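Local coordinates for protein endoglucanase, family GH5 (Zobellia galactanivorans, PDB 6GL2) that probably cleaves beta-glucosidic bonds in glucans as a family 5 glycoside hydrolase, with a role in hemicellulose breakdown, at residues E38-D52 against K87-M100. Residues are numbered along the deposited sequence; the frame is centred on the assembly and turned at random. Where two conformers were deposited one is given.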
loop_
_atom_site.group_PDB
_atom_site.type_symbol
_atom_site.label_atom_id
_atom_site.label_comp_id
_atom_site.label_asym_id
_atom_site.label_seq_id
_atom_site.Cartn_x
_atom_site.Cartn_y
_atom_site.Cartn_z
ATOM N N GLU A 38 -16.572 9.821 -1.551
ATOM C CA GLU A 38 -15.840 8.597 -1.499
ATOM C C GLU A 38 -16.736 7.374 -1.759
ATOM O O GLU A 38 -16.236 6.243 -1.824
ATOM C CB GLU A 38 -15.119 8.397 -0.141
ATOM C CG GLU A 38 -15.945 8.106 1.053
ATOM C CD GLU A 38 -16.388 9.347 1.800
ATOM O OE1 GLU A 38 -16.428 9.257 3.051
ATOM O OE2 GLU A 38 -16.675 10.445 1.179
ATOM N N THR A 39 -18.031 7.578 -1.948
ATOM C CA THR A 39 -18.952 6.478 -2.382
ATOM C C THR A 39 -19.101 6.417 -3.886
ATOM O O THR A 39 -19.769 5.501 -4.380
ATOM C CB THR A 39 -20.329 6.527 -1.680
ATOM O OG1 THR A 39 -21.057 7.658 -2.212
ATOM C CG2 THR A 39 -20.247 6.667 -0.206
ATOM N N ALA A 40 -18.441 7.296 -4.624
ATOM C CA ALA A 40 -18.688 7.444 -6.029
ATOM C C ALA A 40 -18.269 6.242 -6.840
ATOM O O ALA A 40 -18.704 6.048 -7.998
ATOM C CB ALA A 40 -17.987 8.692 -6.546
ATOM N N TRP A 41 -17.307 5.459 -6.380
ATOM C CA TRP A 41 -16.812 4.276 -7.004
ATOM C C TRP A 41 -17.568 3.029 -6.595
ATOM O O TRP A 41 -17.180 1.968 -7.047
ATOM C CB TRP A 41 -15.318 4.124 -6.949
ATOM C CG TRP A 41 -14.572 5.134 -7.785
ATOM C CD1 TRP A 41 -15.124 6.128 -8.564
ATOM C CD2 TRP A 41 -13.158 5.276 -7.920
ATOM N NE1 TRP A 41 -14.112 6.876 -9.182
ATOM C CE2 TRP A 41 -12.912 6.329 -8.867
ATOM C CE3 TRP A 41 -12.112 4.594 -7.393
ATOM C CZ2 TRP A 41 -11.638 6.671 -9.231
ATOM C CZ3 TRP A 41 -10.852 4.934 -7.728
ATOM C CH2 TRP A 41 -10.611 5.953 -8.662
ATOM N N GLY A 42 -18.686 3.151 -5.940
ATOM C CA GLY A 42 -19.575 2.008 -5.749
ATOM C C GLY A 42 -19.525 1.351 -4.404
ATOM O O GLY A 42 -20.309 0.406 -4.208
ATOM N N ASN A 43 -18.698 1.808 -3.458
ATOM C CA ASN A 43 -18.642 1.222 -2.170
ATOM C C ASN A 43 -19.291 2.093 -1.133
ATOM O O ASN A 43 -19.128 3.314 -1.155
ATOM C CB ASN A 43 -17.206 0.903 -1.795
ATOM C CG ASN A 43 -16.629 -0.227 -2.599
ATOM O OD1 ASN A 43 -17.213 -1.293 -2.680
ATOM N ND2 ASN A 43 -15.514 0.035 -3.259
ATOM N N PRO A 44 -20.004 1.474 -0.188
ATOM C CA PRO A 44 -20.663 2.248 0.873
ATOM C C PRO A 44 -19.676 2.892 1.800
ATOM O O PRO A 44 -18.519 2.441 1.862
ATOM C CB PRO A 44 -21.513 1.193 1.547
ATOM C CG PRO A 44 -20.726 -0.113 1.392
ATOM C CD PRO A 44 -20.222 0.022 -0.045
ATOM N N LEU A 45 -20.146 3.846 2.584
ATOM C CA LEU A 45 -19.390 4.342 3.709
ATOM C C LEU A 45 -18.947 3.228 4.577
ATOM O O LEU A 45 -19.738 2.459 5.008
ATOM C CB LEU A 45 -20.147 5.408 4.543
ATOM C CG LEU A 45 -20.570 6.686 3.790
ATOM C CD1 LEU A 45 -21.549 7.454 4.684
ATOM C CD2 LEU A 45 -19.403 7.591 3.394
ATOM N N THR A 46 -17.672 3.180 4.890
ATOM C CA THR A 46 -17.039 2.126 5.646
ATOM C C THR A 46 -17.570 2.145 7.068
ATOM O O THR A 46 -17.758 3.168 7.663
ATOM C CB THR A 46 -15.503 2.176 5.521
ATOM O OG1 THR A 46 -15.169 2.061 4.101
ATOM C CG2 THR A 46 -14.877 0.848 6.154
ATOM N N THR A 47 -17.833 0.969 7.586
ATOM C CA THR A 47 -18.307 0.813 8.984
ATOM C C THR A 47 -17.440 -0.124 9.747
ATOM O O THR A 47 -16.663 -0.952 9.180
ATOM C CB THR A 47 -19.738 0.239 9.011
ATOM O OG1 THR A 47 -19.707 -1.092 8.518
ATOM C CG2 THR A 47 -20.698 1.084 8.216
ATOM N N LYS A 48 -17.521 -0.061 11.084
ATOM C CA LYS A 48 -16.789 -0.993 11.912
ATOM C C LYS A 48 -17.256 -2.406 11.653
ATOM O O LYS A 48 -16.412 -3.321 11.635
ATOM C CB LYS A 48 -16.980 -0.655 13.412
ATOM C CG LYS A 48 -16.041 -1.538 14.262
ATOM C CD LYS A 48 -15.962 -1.166 15.705
ATOM C CE LYS A 48 -14.954 -2.039 16.458
ATOM N NZ LYS A 48 -15.451 -3.447 16.576
ATOM N N ALA A 49 -18.523 -2.647 11.401
ATOM C CA ALA A 49 -19.023 -3.946 11.115
ATOM C C ALA A 49 -18.338 -4.624 9.923
ATOM O O ALA A 49 -18.066 -5.809 9.885
ATOM C CB ALA A 49 -20.566 -3.909 10.920
ATOM N N MET A 50 -17.966 -3.826 8.913
ATOM C CA MET A 50 -17.168 -4.305 7.824
ATOM C C MET A 50 -15.783 -4.725 8.255
ATOM O O MET A 50 -15.343 -5.812 7.938
ATOM C CB MET A 50 -17.065 -3.278 6.685
ATOM C CG MET A 50 -18.385 -2.953 6.045
ATOM S SD MET A 50 -18.228 -1.471 4.972
ATOM C CE MET A 50 -19.962 -0.996 4.709
ATOM N N ILE A 51 -15.111 -3.785 8.883
ATOM C CA ILE A 51 -13.757 -4.112 9.349
ATOM C C ILE A 51 -13.693 -5.275 10.300
ATOM O O ILE A 51 -12.772 -6.114 10.256
ATOM C CB ILE A 51 -13.110 -2.845 9.927
ATOM C CG1 ILE A 51 -13.099 -1.692 8.919
ATOM C CG2 ILE A 51 -11.690 -3.205 10.419
ATOM C CD1 ILE A 51 -12.542 -2.040 7.541
ATOM N N ASP A 52 -14.718 -5.445 11.146
ATOM C CA ASP A 52 -14.795 -6.580 12.029
ATOM C C ASP A 52 -14.728 -7.902 11.263
ATOM O O ASP A 52 -14.035 -8.821 11.713
ATOM C CB ASP A 52 -16.176 -6.603 12.788
ATOM C CG ASP A 52 -16.276 -5.530 13.838
ATOM O OD1 ASP A 52 -15.320 -4.869 14.274
ATOM O OD2 ASP A 52 -17.469 -5.291 14.247
ATOM N N LYS A 87 -12.756 11.269 9.208
ATOM C CA LYS A 87 -13.149 10.021 8.548
ATOM C C LYS A 87 -12.031 8.987 8.467
ATOM O O LYS A 87 -12.278 7.803 8.679
ATOM C CB LYS A 87 -13.746 10.276 7.188
ATOM C CG LYS A 87 -15.057 11.053 7.224
ATOM C CD LYS A 87 -15.507 11.413 5.823
ATOM C CE LYS A 87 -17.015 11.350 5.741
ATOM N NZ LYS A 87 -17.573 11.358 4.339
ATOM N N VAL A 88 -10.866 9.443 8.075
ATOM C CA VAL A 88 -9.736 8.565 8.027
ATOM C C VAL A 88 -9.499 7.958 9.407
ATOM O O VAL A 88 -9.245 6.756 9.572
ATOM C CB VAL A 88 -8.487 9.264 7.466
ATOM C CG1 VAL A 88 -7.262 8.337 7.587
ATOM C CG2 VAL A 88 -8.730 9.806 6.073
ATOM N N GLU A 89 -9.476 8.854 10.418
ATOM C CA GLU A 89 -9.202 8.388 11.777
ATOM C C GLU A 89 -10.242 7.369 12.263
ATOM O O GLU A 89 -9.883 6.434 12.952
ATOM C CB GLU A 89 -9.078 9.626 12.665
ATOM C CG GLU A 89 -8.751 9.304 14.105
ATOM C CD GLU A 89 -8.300 10.519 14.948
ATOM O OE1 GLU A 89 -8.763 11.603 14.624
ATOM O OE2 GLU A 89 -7.702 10.275 16.057
ATOM N N ALA A 90 -11.485 7.637 11.959
ATOM C CA ALA A 90 -12.487 6.716 12.385
ATOM C C ALA A 90 -12.255 5.301 11.844
ATOM O O ALA A 90 -12.406 4.331 12.587
ATOM C CB ALA A 90 -13.846 7.214 11.968
ATOM N N ILE A 91 -11.954 5.190 10.545
ATOM C CA ILE A 91 -11.724 3.875 9.968
ATOM C C ILE A 91 -10.487 3.233 10.526
ATOM O O ILE A 91 -10.411 2.061 10.850
ATOM C CB ILE A 91 -11.713 3.925 8.435
ATOM C CG1 ILE A 91 -12.981 4.474 7.875
ATOM C CG2 ILE A 91 -11.314 2.572 7.825
ATOM C CD1 ILE A 91 -12.934 4.877 6.425
ATOM N N ALA A 92 -9.447 4.050 10.688
ATOM C CA ALA A 92 -8.251 3.526 11.328
ATOM C C ALA A 92 -8.533 2.883 12.685
ATOM O O ALA A 92 -8.015 1.834 13.055
ATOM C CB ALA A 92 -7.183 4.605 11.455
ATOM N N ASN A 93 -9.337 3.596 13.471
ATOM C CA ASN A 93 -9.731 3.070 14.800
ATOM C C ASN A 93 -10.564 1.860 14.714
ATOM O O ASN A 93 -10.386 0.970 15.552
ATOM C CB ASN A 93 -10.437 4.147 15.639
ATOM C CG ASN A 93 -9.420 5.002 16.288
ATOM O OD1 ASN A 93 -9.134 6.039 15.862
ATOM N ND2 ASN A 93 -8.656 4.408 17.215
ATOM N N PHE A 94 -11.383 1.672 13.688
ATOM C CA PHE A 94 -12.142 0.426 13.519
ATOM C C PHE A 94 -11.144 -0.747 13.491
ATOM O O PHE A 94 -11.401 -1.828 14.042
ATOM C CB PHE A 94 -12.936 0.340 12.259
ATOM C CG PHE A 94 -14.032 1.360 12.081
ATOM C CD1 PHE A 94 -14.661 1.982 13.110
ATOM C CD2 PHE A 94 -14.446 1.667 10.793
ATOM C CE1 PHE A 94 -15.721 2.927 12.881
ATOM C CE2 PHE A 94 -15.441 2.595 10.586
ATOM C CZ PHE A 94 -16.026 3.146 11.627
ATOM N N ALA A 95 -10.089 -0.626 12.730
ATOM C CA ALA A 95 -9.017 -1.619 12.595
ATOM C C ALA A 95 -8.220 -1.809 13.867
ATOM O O ALA A 95 -7.967 -2.930 14.346
ATOM C CB ALA A 95 -8.142 -1.334 11.409
ATOM N N LEU A 96 -7.758 -0.691 14.417
ATOM C CA LEU A 96 -6.962 -0.765 15.636
ATOM C C LEU A 96 -7.690 -1.405 16.765
ATOM O O LEU A 96 -7.102 -2.218 17.531
ATOM C CB LEU A 96 -6.443 0.636 16.093
ATOM C CG LEU A 96 -5.458 1.291 15.104
ATOM C CD1 LEU A 96 -5.326 2.814 15.417
ATOM C CD2 LEU A 96 -4.070 0.584 15.049
ATOM N N GLU A 97 -8.968 -1.163 16.909
ATOM C CA GLU A 97 -9.874 -1.808 17.924
ATOM C C GLU A 97 -10.003 -3.284 17.756
ATOM O O GLU A 97 -10.375 -4.010 18.702
ATOM C CB GLU A 97 -11.265 -1.184 17.858
ATOM C CG GLU A 97 -11.302 0.232 18.413
ATOM C CD GLU A 97 -12.424 1.088 17.928
ATOM O OE1 GLU A 97 -13.364 0.579 17.291
ATOM O OE2 GLU A 97 -12.276 2.307 18.243
ATOM N N ASN A 98 -9.737 -3.806 16.551
ATOM C CA ASN A 98 -9.723 -5.178 16.177
ATOM C C ASN A 98 -8.333 -5.785 16.328
ATOM O O ASN A 98 -8.093 -6.870 15.803
ATOM C CB ASN A 98 -10.284 -5.377 14.769
ATOM C CG ASN A 98 -11.778 -5.505 14.736
ATOM O OD1 ASN A 98 -12.358 -6.545 15.148
ATOM N ND2 ASN A 98 -12.479 -4.496 14.250
ATOM N N GLU A 99 -7.421 -5.038 16.935
ATOM C CA GLU A 99 -6.081 -5.519 17.160
ATOM C C GLU A 99 -5.244 -5.592 15.878
ATOM O O GLU A 99 -4.258 -6.338 15.840
ATOM C CB GLU A 99 -6.046 -6.834 17.980
ATOM C CG GLU A 99 -6.800 -6.689 19.314
ATOM C CD GLU A 99 -6.209 -5.539 20.116
ATOM O OE1 GLU A 99 -5.064 -5.689 20.583
ATOM O OE2 GLU A 99 -6.845 -4.491 20.265
ATOM N N MET A 100 -5.656 -4.923 14.815
ATOM C CA MET A 100 -4.943 -4.921 13.540
ATOM C C MET A 100 -3.923 -3.801 13.463
ATOM O O MET A 100 -4.013 -2.782 14.132
ATOM C CB MET A 100 -5.941 -4.759 12.395
ATOM C CG MET A 100 -7.011 -5.846 12.346
ATOM S SD MET A 100 -8.270 -5.487 11.105
ATOM C CE MET A 100 -7.396 -6.079 9.631
HETATM O O HOH W 1 -13.853 -5.339 17.855
#
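The ring of Phe-94 lies against the first turn of helix 48-57, where two neighbouring outer helices of the (beta/alpha)8 barrel, 48-57 and 82-96, pack together; their segments 48-52 and 87-96 cross at -37°, with axes 9.0 Å apart. Lys-48 N sits over one face of the ring, offset toward the rim, and Lys-48 CB makes a CH-pi contact 3.8 Å from the ring centroid; the opposite face is backed by Ala-90 O of its own helix. Deeper in, Ile-51 CG1 packs on Phe-94 CB at 3.9 Å, while CG2, anti to the backbone N, is directed at Ala-95 and Met-100, side chains that also touch Leu-62 of the barrel strand 61-64. Replacing Phe-94 by alanine would probably open a gap beneath Lys-48 and strip Ile-51 of part of its cover. At the other end of the contact, Lys-87 NZ forms a salt bridge to Glu-38 OE1 (2.7 Å). Past the ring, where a Schellman motif closes helix 82-96, Asn-98 ND2 bonds both Phe-94 O and Asp-52 OD1, which fixes its amide. Asp-52 OD1 takes the Asn-98 N-H on its anti lone pair, nearly straight at 172°, and Lys-48 NZ on its syn side at 2.7 Å.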